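Local atomic coordinates of Non-structural polyprotein (Sindbis virus, PDB entry 4GUA), a protein that carries the nsP2 cysteine protease region joined to the macro and zinc-binding regions of nsP3 within an alphavirus precursor polyprotein that is processed by proteolysis. Residues L145-P153 against H593-K601; L68-Q76 against Y543-K554. All blocks are in the same frame, centred on the assembly; numbering follows the deposited sequence.

From the N terminus the chain first passes residues 68-76, between helix 52-64 and strand 78-83, and then residues 145-153, both in the peptidase family C9 region. It next runs through the macro domain region before reaching 543-554 and 593-601 in the zinc-binding region of nsP3. Contact 2 closes the first loop and contact 1 the second; their segments alternate, so the two closures cross rather than nest. Both tie the nsP2 and nsP3 parts of the precursor together, their centres about 14 Å apart. Tyr543 of contact 2 joins them, its OH 2.7 Å from Ser597 OG of contact 1, a probable hydrogen bond.

Contact 1: residues L145-P153 against H593-K601; sequences LVPVNRNLP and HNPSSSPPK. With SO4 (sulfate ion), chain F.
Asn151 engages two serines at once, one at each end of its side-chain amide. Its OD1 accepts a hydrogen bond from Ser596 OG at 2.9 Å, with the hydroxyl somewhat tilted from the carbonyl plane and a C=O...donor angle of 154°. Its ND2 donates to Ser598 OG at 3.0 Å; this bond is nearly straight (170° at the hydrogen) and the acceptor lies in the amide plane. Held from both ends, the amide has its rotation fixed about the CB-CG bond. With CG beside the backbone N (chi1 -81°), the group lies alongside residues 596-598. Ser597 O, in turn, accepts a weak bond from Asn151 N at 3.4 Å. Here the principle of pairing through a minimal backbone element is plain: Arg150 and Ser597 form a single beta bridge between segments running in roughly the same direction, while strand 151-152 belongs to a small antiparallel sheet with 662-663. A type I turn from Pro147 to Arg150 leads into the bridge and presents Asn149 O to Ser596 CA, a CA-H...O contact of 3.2 Å. At the second position of that turn, Val148 meets Pro595 at about a right angle, the methyl CG2 lying 4.0 Å from the ring atom CG. Further out, Asn149 turns its amide to a sulfate ion, probably from the crystallisation liquor: ND2 donates to sulfate O4 at 2.8 Å and weakly to O3, and also bonds Asp67. The side chain of Ser597 packs on Ala557 and Val561 of helix 550-562, its hydroxyl bonded to Tyr543 OH. Arg150 reaches a salt bridge with Glu278 and a hydrogen bond to Ala273 O.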
# COMPACT_ATOMS: atom_id res chain seq x y z
N LEU A 145 -20.94 0.70 -7.85
CA LEU A 145 -19.98 -0.39 -7.74
C LEU A 145 -18.55 0.09 -7.45
O LEU A 145 -17.76 -0.63 -6.83
CB LEU A 145 -20.01 -1.25 -9.01
CG LEU A 145 -21.37 -1.90 -9.32
CD1 LEU A 145 -21.36 -2.65 -10.63
CD2 LEU A 145 -21.79 -2.85 -8.22
N VAL A 146 -18.20 1.29 -7.88
CA VAL A 146 -16.89 1.84 -7.55
C VAL A 146 -17.08 3.17 -6.85
O VAL A 146 -17.86 4.02 -7.29
CB VAL A 146 -16.04 2.06 -8.83
CG1 VAL A 146 -14.64 2.48 -8.46
CG2 VAL A 146 -15.99 0.80 -9.67
N PRO A 147 -16.33 3.39 -5.76
CA PRO A 147 -16.40 4.68 -5.07
C PRO A 147 -15.71 5.74 -5.90
O PRO A 147 -14.57 5.52 -6.31
CB PRO A 147 -15.64 4.41 -3.77
CG PRO A 147 -14.64 3.38 -4.16
CD PRO A 147 -15.31 2.51 -5.18
N VAL A 148 -16.34 6.89 -6.11
CA VAL A 148 -15.79 7.86 -7.06
C VAL A 148 -14.64 8.67 -6.46
O VAL A 148 -13.86 9.27 -7.19
CB VAL A 148 -16.89 8.82 -7.58
CG1 VAL A 148 -17.30 9.81 -6.50
CG2 VAL A 148 -16.40 9.55 -8.80
N ASN A 149 -14.53 8.66 -5.14
CA ASN A 149 -13.56 9.50 -4.46
C ASN A 149 -12.22 8.81 -4.21
O ASN A 149 -11.32 9.42 -3.64
CB ASN A 149 -14.12 9.97 -3.12
CG ASN A 149 -14.29 8.84 -2.13
OD1 ASN A 149 -14.86 7.79 -2.47
ND2 ASN A 149 -13.78 9.02 -0.92
N ARG A 150 -12.09 7.57 -4.66
CA ARG A 150 -10.91 6.76 -4.35
C ARG A 150 -9.93 6.65 -5.51
O ARG A 150 -10.32 6.37 -6.64
CB ARG A 150 -11.34 5.35 -3.92
CG ARG A 150 -10.20 4.37 -3.71
CD ARG A 150 -10.65 3.18 -2.85
NE ARG A 150 -9.62 2.15 -2.73
CZ ARG A 150 -8.60 2.20 -1.87
NH1 ARG A 150 -8.46 3.24 -1.05
NH2 ARG A 150 -7.72 1.22 -1.83
N ASN A 151 -8.65 6.87 -5.23
CA ASN A 151 -7.62 6.52 -6.19
C ASN A 151 -7.28 5.06 -5.99
O ASN A 151 -6.79 4.66 -4.94
CB ASN A 151 -6.37 7.39 -6.02
CG ASN A 151 -6.50 8.75 -6.68
OD1 ASN A 151 -7.45 9.01 -7.44
ND2 ASN A 151 -5.55 9.64 -6.40
N LEU A 152 -7.54 4.25 -7.01
CA LEU A 152 -7.37 2.82 -6.92
C LEU A 152 -5.89 2.47 -6.99
O LEU A 152 -5.17 3.00 -7.82
CB LEU A 152 -8.13 2.12 -8.04
CG LEU A 152 -9.63 2.43 -8.05
CD1 LEU A 152 -10.28 1.93 -9.32
CD2 LEU A 152 -10.31 1.84 -6.83
N PRO A 153 -5.43 1.58 -6.10
CA PRO A 153 -4.01 1.23 -6.07
C PRO A 153 -3.58 0.47 -7.33
O PRO A 153 -2.40 0.45 -7.65
CB PRO A 153 -3.90 0.32 -4.84
CG PRO A 153 -5.26 -0.23 -4.63
CD PRO A 153 -6.22 0.81 -5.12
N HIS A 593 -11.34 18.88 -12.33
CA HIS A 593 -10.83 18.32 -11.07
C HIS A 593 -11.17 16.85 -11.03
O HIS A 593 -12.19 16.42 -11.59
CB HIS A 593 -11.45 18.98 -9.82
CG HIS A 593 -12.93 18.75 -9.68
ND1 HIS A 593 -13.88 19.42 -10.42
CD2 HIS A 593 -13.61 17.88 -8.89
CE1 HIS A 593 -15.08 19.00 -10.07
NE2 HIS A 593 -14.95 18.06 -9.15
N ASN A 594 -10.34 16.06 -10.36
CA ASN A 594 -10.70 14.68 -10.09
C ASN A 594 -11.39 14.63 -8.74
O ASN A 594 -10.91 15.21 -7.77
CB ASN A 594 -9.47 13.77 -10.14
CG ASN A 594 -9.07 13.41 -11.56
OD1 ASN A 594 -9.89 12.93 -12.35
ND2 ASN A 594 -7.80 13.65 -11.89
N PRO A 595 -12.52 13.92 -8.65
CA PRO A 595 -13.21 13.74 -7.37
C PRO A 595 -12.38 12.93 -6.37
O PRO A 595 -12.69 12.94 -5.18
CB PRO A 595 -14.48 12.98 -7.74
CG PRO A 595 -14.63 13.14 -9.20
CD PRO A 595 -13.27 13.31 -9.77
N SER A 596 -11.34 12.25 -6.87
CA SER A 596 -10.55 11.34 -6.06
C SER A 596 -9.16 11.88 -5.77
O SER A 596 -8.65 12.73 -6.50
CB SER A 596 -10.43 9.98 -6.74
OG SER A 596 -10.02 10.12 -8.09
N SER A 597 -8.59 11.44 -4.66
CA SER A 597 -7.21 11.76 -4.32
C SER A 597 -6.57 10.56 -3.63
O SER A 597 -7.15 9.47 -3.60
CB SER A 597 -7.15 13.00 -3.42
OG SER A 597 -7.85 12.80 -2.21
N SER A 598 -5.37 10.75 -3.09
CA SER A 598 -4.67 9.72 -2.34
C SER A 598 -4.40 10.21 -0.92
O SER A 598 -4.20 11.41 -0.69
CB SER A 598 -3.35 9.38 -3.02
OG SER A 598 -3.56 8.85 -4.32
N PRO A 599 -4.39 9.28 0.05
CA PRO A 599 -4.14 9.64 1.44
C PRO A 599 -2.78 10.29 1.65
O PRO A 599 -1.77 9.74 1.20
CB PRO A 599 -4.20 8.29 2.17
CG PRO A 599 -4.00 7.27 1.12
CD PRO A 599 -4.61 7.84 -0.12
N PRO A 600 -2.74 11.45 2.32
CA PRO A 600 -1.45 12.12 2.53
C PRO A 600 -0.57 11.26 3.41
O PRO A 600 -1.10 10.54 4.26
CB PRO A 600 -1.81 13.41 3.26
CG PRO A 600 -3.29 13.49 3.32
CD PRO A 600 -3.89 12.29 2.68
N LYS A 601 0.74 11.31 3.22
CA LYS A 601 1.61 10.54 4.09
C LYS A 601 1.62 11.15 5.49
O LYS A 601 1.64 12.37 5.65
CB LYS A 601 3.03 10.40 3.51
CG LYS A 601 3.80 11.66 3.27
CD LYS A 601 5.16 11.31 2.67
CE LYS A 601 5.10 11.13 1.17
NZ LYS A 601 5.80 12.26 0.48
S SO4 F . -12.03 12.22 -0.70
O1 SO4 F . -11.33 13.03 -1.69
O2 SO4 F . -11.72 12.71 0.64
O3 SO4 F . -13.48 12.33 -0.93
O4 SO4 F . -11.60 10.83 -0.82

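Contact 2: residues L68-Q76 against Y543-K554; sequences LTSGLFSKQ and YFEGTKFHQAAK. With SO4 (sulfate ion), chain I; SO4 (sulfate ion), chain R.
Thr69 lays its CB and CG2 against the ring of Tyr543, with CB 3.5 Å from CD2 in an oblique approach. The same methyl also lies near Glu545, whose OE2 is committed to a salt bridge with Arg275, while Thr69 OG1 bonds Asp67. The polar core of the contact gathers on one carbonyl. Ser70 O accepts from Lys554 NZ at 3.1 Å, the donor tilted 28° from the carbonyl plane, and weakly from His550 NE2 at 3.5 Å. A second bond, from His550 ND1 to Tyr543 O at 3.1 Å, helps to fix the imidazole's rotation, and Lys554 CD lies over one face of that ring. His550 leaves the start of its helix with its first torsion extended (chi1 -175°), which sets the ring edge against the carbonyls of Thr69 and Ser70. Farther along, Ser74 OG rests 3.3 Å from Glu545 CB, beside the backbone of Gly546. Ser70 OG, also bonded to Asp67 O, accepts from Leu72 N in an ST turn. The type II turn from Phe544 to Thr547, with Gly546 at the third position where glycine is favoured, instead faces Gly71 and Ser74, the ends of a type I turn. Thr547 OG1 accepts a capping bond from Phe549 N within the type I turn from Thr547 to His550 that leads into helix 550-562.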
# COMPACT_ATOMS: atom_id res chain seq x y z
N LEU A 68 -15.46 5.84 3.10
CA LEU A 68 -15.45 6.52 4.39
C LEU A 68 -14.45 7.67 4.50
O LEU A 68 -14.55 8.50 5.40
CB LEU A 68 -15.20 5.50 5.51
CG LEU A 68 -16.34 4.50 5.71
CD1 LEU A 68 -15.96 3.44 6.74
CD2 LEU A 68 -17.64 5.19 6.10
N THR A 69 -13.47 7.72 3.60
CA THR A 69 -12.48 8.79 3.66
C THR A 69 -13.12 10.11 3.25
O THR A 69 -12.54 11.17 3.43
CB THR A 69 -11.25 8.52 2.79
OG1 THR A 69 -11.64 8.45 1.42
CG2 THR A 69 -10.59 7.21 3.19
N SER A 70 -14.33 10.03 2.70
CA SER A 70 -15.10 11.21 2.38
C SER A 70 -15.45 11.99 3.65
O SER A 70 -15.61 13.21 3.61
CB SER A 70 -16.39 10.82 1.67
OG SER A 70 -17.27 10.16 2.57
N GLY A 71 -15.58 11.27 4.76
CA GLY A 71 -15.96 11.87 6.02
C GLY A 71 -17.46 11.83 6.30
O GLY A 71 -17.93 12.32 7.34
N LEU A 72 -18.22 11.25 5.38
CA LEU A 72 -19.68 11.23 5.51
C LEU A 72 -20.18 10.62 6.81
O LEU A 72 -21.15 11.10 7.38
CB LEU A 72 -20.30 10.50 4.32
CG LEU A 72 -20.40 11.33 3.05
CD1 LEU A 72 -20.80 10.47 1.87
CD2 LEU A 72 -21.41 12.43 3.25
N PHE A 73 -19.55 9.54 7.25
CA PHE A 73 -19.90 8.91 8.52
C PHE A 73 -19.00 9.29 9.71
O PHE A 73 -19.03 8.62 10.74
CB PHE A 73 -20.03 7.40 8.36
CG PHE A 73 -21.35 6.98 7.78
CD1 PHE A 73 -22.49 6.98 8.56
CD2 PHE A 73 -21.45 6.61 6.45
CE1 PHE A 73 -23.70 6.60 8.03
CE2 PHE A 73 -22.67 6.23 5.92
CZ PHE A 73 -23.79 6.23 6.71
N SER A 74 -18.16 10.31 9.53
CA SER A 74 -17.09 10.63 10.49
C SER A 74 -17.49 11.57 11.64
O SER A 74 -16.64 12.01 12.42
CB SER A 74 -15.89 11.23 9.75
OG SER A 74 -14.87 10.27 9.59
N LYS A 75 -18.76 11.91 11.72
CA LYS A 75 -19.27 12.68 12.84
C LYS A 75 -19.28 11.78 14.07
O LYS A 75 -19.77 10.65 14.01
CB LYS A 75 -20.66 13.19 12.46
CG LYS A 75 -21.55 13.71 13.55
CD LYS A 75 -22.83 12.87 13.43
CE LYS A 75 -24.12 13.56 13.81
NZ LYS A 75 -25.30 12.66 13.56
N GLN A 76 -18.73 12.25 15.19
CA GLN A 76 -18.52 11.34 16.32
C GLN A 76 -19.77 11.34 17.16
O GLN A 76 -19.95 12.19 18.02
CB GLN A 76 -17.37 11.84 17.20
CG GLN A 76 -16.08 12.13 16.48
CD GLN A 76 -15.49 10.90 15.85
OE1 GLN A 76 -15.61 10.68 14.65
NE2 GLN A 76 -14.86 10.06 16.67
N TYR A 543 -6.18 9.81 5.86
CA TYR A 543 -6.96 11.04 5.75
C TYR A 543 -7.37 11.59 7.12
O TYR A 543 -7.91 12.70 7.21
CB TYR A 543 -8.21 10.82 4.90
CG TYR A 543 -7.95 10.76 3.41
CD1 TYR A 543 -7.78 11.92 2.68
CD2 TYR A 543 -7.92 9.54 2.74
CE1 TYR A 543 -7.57 11.87 1.33
CE2 TYR A 543 -7.71 9.49 1.39
CZ TYR A 543 -7.53 10.66 0.69
OH TYR A 543 -7.31 10.63 -0.67
N PHE A 544 -7.14 10.82 8.18
CA PHE A 544 -7.47 11.25 9.53
C PHE A 544 -8.94 11.59 9.69
O PHE A 544 -9.30 12.45 10.49
CB PHE A 544 -6.61 12.45 9.94
CG PHE A 544 -5.17 12.11 10.10
CD1 PHE A 544 -4.70 11.60 11.30
CD2 PHE A 544 -4.28 12.24 9.04
CE1 PHE A 544 -3.38 11.26 11.46
CE2 PHE A 544 -2.96 11.90 9.19
CZ PHE A 544 -2.50 11.40 10.40
N GLU A 545 -9.79 10.92 8.92
CA GLU A 545 -11.22 11.11 9.09
C GLU A 545 -11.61 10.72 10.51
O GLU A 545 -11.08 9.76 11.07
CB GLU A 545 -12.00 10.28 8.06
CG GLU A 545 -11.97 8.78 8.27
CD GLU A 545 -10.90 8.07 7.45
OE1 GLU A 545 -9.87 8.69 7.12
OE2 GLU A 545 -11.09 6.87 7.13
N GLY A 546 -12.53 11.47 11.11
CA GLY A 546 -12.92 11.25 12.49
C GLY A 546 -12.11 12.11 13.45
O GLY A 546 -12.33 12.08 14.66
N THR A 547 -11.17 12.87 12.91
CA THR A 547 -10.44 13.83 13.71
C THR A 547 -10.61 15.20 13.09
O THR A 547 -11.22 15.33 12.03
CB THR A 547 -8.93 13.50 13.77
OG1 THR A 547 -8.26 14.04 12.62
CG2 THR A 547 -8.72 12.00 13.85
N LYS A 548 -10.04 16.22 13.72
CA LYS A 548 -10.19 17.59 13.24
C LYS A 548 -9.19 17.89 12.14
O LYS A 548 -9.25 18.94 11.51
CB LYS A 548 -10.02 18.59 14.39
CG LYS A 548 -8.66 18.54 15.08
CD LYS A 548 -8.55 19.63 16.13
CE LYS A 548 -7.39 19.38 17.09
NZ LYS A 548 -7.03 20.61 17.85
N PHE A 549 -8.29 16.95 11.90
CA PHE A 549 -7.28 17.12 10.86
C PHE A 549 -7.78 16.64 9.50
O PHE A 549 -7.07 16.73 8.50
CB PHE A 549 -6.01 16.38 11.24
CG PHE A 549 -5.50 16.73 12.60
CD1 PHE A 549 -5.40 18.06 12.99
CD2 PHE A 549 -5.15 15.75 13.50
CE1 PHE A 549 -4.94 18.39 14.24
CE2 PHE A 549 -4.68 16.07 14.75
CZ PHE A 549 -4.58 17.40 15.13
N HIS A 550 -9.00 16.11 9.46
CA HIS A 550 -9.54 15.57 8.23
C HIS A 550 -9.55 16.59 7.09
O HIS A 550 -9.11 16.28 5.99
CB HIS A 550 -10.96 15.06 8.44
CG HIS A 550 -11.54 14.39 7.23
ND1 HIS A 550 -10.89 13.36 6.58
CD2 HIS A 550 -12.70 14.59 6.56
CE1 HIS A 550 -11.63 12.96 5.56
NE2 HIS A 550 -12.73 13.69 5.53
N GLN A 551 -10.06 17.79 7.35
CA GLN A 551 -10.19 18.80 6.30
C GLN A 551 -8.82 19.13 5.72
O GLN A 551 -8.64 19.19 4.50
CB GLN A 551 -10.86 20.05 6.85
CG GLN A 551 -11.21 21.09 5.79
CD GLN A 551 -12.28 20.60 4.83
OE1 GLN A 551 -11.97 20.02 3.78
NE2 GLN A 551 -13.54 20.84 5.17
N ALA A 552 -7.85 19.37 6.60
CA ALA A 552 -6.49 19.66 6.17
C ALA A 552 -5.97 18.53 5.30
O ALA A 552 -5.33 18.77 4.28
CB ALA A 552 -5.59 19.87 7.38
N ALA A 553 -6.24 17.29 5.70
CA ALA A 553 -5.78 16.12 4.96
C ALA A 553 -6.37 16.06 3.55
O ALA A 553 -5.67 15.78 2.57
CB ALA A 553 -6.10 14.85 5.72
N LYS A 554 -7.67 16.32 3.45
CA LYS A 554 -8.39 16.27 2.18
C LYS A 554 -7.82 17.28 1.22
O LYS A 554 -7.60 17.00 0.04
CB LYS A 554 -9.87 16.58 2.40
CG LYS A 554 -10.71 15.39 2.81
CD LYS A 554 -11.95 15.85 3.58
CE LYS A 554 -12.98 16.54 2.70
NZ LYS A 554 -14.34 15.95 2.90
S SO4 I . -10.25 15.58 17.83
O1 SO4 I . -9.60 15.52 16.52
O2 SO4 I . -11.56 16.22 17.69
O3 SO4 I . -10.43 14.22 18.33
O4 SO4 I . -9.41 16.35 18.75
S SO4 R . -8.70 23.82 16.35
O1 SO4 R . -8.49 25.07 15.63
O2 SO4 R . -9.44 24.08 17.59
O3 SO4 R . -9.49 22.91 15.53
O4 SO4 R . -7.41 23.22 16.69